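Local structure of esterase (Sinorhizobium meliloti 1021, 4TX1) at residues A[93-98]-A[137-142]. The protein is a carbohydrate acetylesterase of the SGNH hydrolase family, which probably cleaves acetyl groups from ester substrates. Sequence-based numbering, arbitrary orientation.
Sequences DLIVFM and EGPEIL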
# COMPACT_ATOMS: atom_id res chain seq x y z
N ASP A 93 2.19 5.49 -29.50
CA ASP A 93 2.21 6.73 -30.32
C ASP A 93 1.27 7.81 -29.82
O ASP A 93 1.59 9.00 -29.89
CB ASP A 93 1.92 6.39 -31.79
CG ASP A 93 2.97 5.45 -32.35
OD1 ASP A 93 4.15 5.83 -32.40
OD2 ASP A 93 2.67 4.29 -32.56
N LEU A 94 0.17 7.40 -29.17
CA LEU A 94 -0.80 8.31 -28.65
C LEU A 94 -1.52 7.71 -27.44
O LEU A 94 -1.94 6.56 -27.51
CB LEU A 94 -1.92 8.57 -29.67
CG LEU A 94 -3.03 9.54 -29.38
CD1 LEU A 94 -2.59 10.99 -29.09
CD2 LEU A 94 -4.07 9.47 -30.56
N ILE A 95 -1.68 8.53 -26.44
CA ILE A 95 -2.54 8.15 -25.28
C ILE A 95 -3.73 9.08 -25.38
O ILE A 95 -3.56 10.33 -25.45
CB ILE A 95 -1.79 8.33 -23.95
CG1 ILE A 95 -0.60 7.32 -23.93
CG2 ILE A 95 -2.81 8.07 -22.81
CD1 ILE A 95 0.71 7.79 -24.31
N VAL A 96 -4.93 8.52 -25.36
CA VAL A 96 -6.17 9.28 -25.31
C VAL A 96 -6.83 9.12 -23.93
O VAL A 96 -7.19 7.98 -23.59
CB VAL A 96 -7.18 8.78 -26.39
CG1 VAL A 96 -8.45 9.69 -26.40
CG2 VAL A 96 -6.41 8.78 -27.75
N PHE A 97 -7.00 10.20 -23.20
CA PHE A 97 -7.65 10.18 -21.89
C PHE A 97 -9.10 10.63 -22.03
O PHE A 97 -9.40 11.65 -22.66
CB PHE A 97 -6.99 11.12 -20.91
CG PHE A 97 -5.59 10.70 -20.50
CD1 PHE A 97 -5.40 9.53 -19.80
CD2 PHE A 97 -4.48 11.47 -20.77
CE1 PHE A 97 -4.17 9.15 -19.38
CE2 PHE A 97 -3.22 11.14 -20.33
CZ PHE A 97 -3.04 9.92 -19.68
N MET A 98 -9.98 9.85 -21.45
CA MET A 98 -11.33 10.36 -21.21
C MET A 98 -11.79 10.04 -19.79
O MET A 98 -12.37 8.95 -19.51
CB MET A 98 -12.35 9.91 -22.30
CG MET A 98 -13.63 10.73 -22.16
SD MET A 98 -14.83 10.54 -23.52
CE MET A 98 -15.53 8.96 -23.06
N GLU A 137 11.28 8.94 -28.49
CA GLU A 137 10.17 9.80 -28.88
C GLU A 137 8.97 9.59 -28.03
O GLU A 137 8.38 8.55 -28.13
CB GLU A 137 9.76 9.42 -30.30
CG GLU A 137 10.20 10.42 -31.33
CD GLU A 137 11.71 10.63 -31.34
OE1 GLU A 137 12.23 11.12 -32.37
OE2 GLU A 137 12.37 10.30 -30.35
N GLY A 138 8.65 10.56 -27.16
CA GLY A 138 7.44 10.67 -26.40
C GLY A 138 6.13 10.47 -27.16
O GLY A 138 5.97 10.87 -28.29
N PRO A 139 5.19 9.80 -26.54
CA PRO A 139 3.89 9.69 -27.17
C PRO A 139 3.19 11.04 -27.18
O PRO A 139 3.43 11.89 -26.32
CB PRO A 139 3.13 8.71 -26.29
CG PRO A 139 4.02 8.30 -25.20
CD PRO A 139 5.41 8.69 -25.58
N GLU A 140 2.32 11.22 -28.17
CA GLU A 140 1.41 12.33 -28.16
C GLU A 140 0.29 12.02 -27.14
O GLU A 140 0.04 10.87 -26.83
CB GLU A 140 0.76 12.47 -29.54
CG GLU A 140 1.78 12.80 -30.61
CD GLU A 140 2.34 14.19 -30.44
OE1 GLU A 140 1.57 15.13 -30.07
OE2 GLU A 140 3.57 14.36 -30.68
N ILE A 141 -0.33 13.07 -26.65
CA ILE A 141 -1.43 12.93 -25.66
C ILE A 141 -2.64 13.75 -26.08
O ILE A 141 -2.52 14.96 -26.39
CB ILE A 141 -0.93 13.42 -24.30
CG1 ILE A 141 0.25 12.57 -23.80
CG2 ILE A 141 -2.03 13.24 -23.24
CD1 ILE A 141 0.91 13.11 -22.51
N LEU A 142 -3.79 13.10 -26.07
CA LEU A 142 -5.08 13.72 -26.35
C LEU A 142 -5.94 13.69 -25.08
O LEU A 142 -6.30 12.56 -24.63
CB LEU A 142 -5.77 12.99 -27.43
CG LEU A 142 -6.94 13.55 -28.21
CD1 LEU A 142 -7.82 12.61 -29.02
CD2 LEU A 142 -7.29 15.05 -28.03
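Ile95 CD1 packs against the ring of Pro139 where strand 94-98 runs parallel to strand 140-145. Four backbone hydrogen bonds join them: Glu140 N to Asp93 O, Ile95 N to Glu140 O, Leu142 N to Ile95 O at 2.8 Å, and Phe97 N to Leu142 O. The first is the most bent, its donor above the carbonyl plane of Asp93.

From Ile95 CB, the CG2 branch lies over one face of the Phe97 ring, 3.7 Å above the plane and toward the rim. CG1 stands anti to the carbonyl carbon (chi1 -65°), and Ile95 CD1 beyond it meets Pro139 CB at a tight 3.3 Å. Its chi2 of 97°, away from staggered values, is consistent with that squeeze. Beta-branched residues suit such extended backbone, and Pro139, with no N-H to offer, fits just before the first bonded nitrogen, Glu140 N. On the same face, Phe97 CE2 meets Ile141 CG2 at 3.8 Å.

On the other face, Leu94 CD1 rests against Leu142 CB, and Val96 CG1 touches Leu142 CD1. Both strands are inner members of the five-stranded parallel sheet, with strand 14-20 beside 94-98. Large buried hydrocarbon groups fill the space between sheet and helices: Ile95, Phe97 and Ile141 against helix 112-127, Leu94 and Leu142 against helix 205-223.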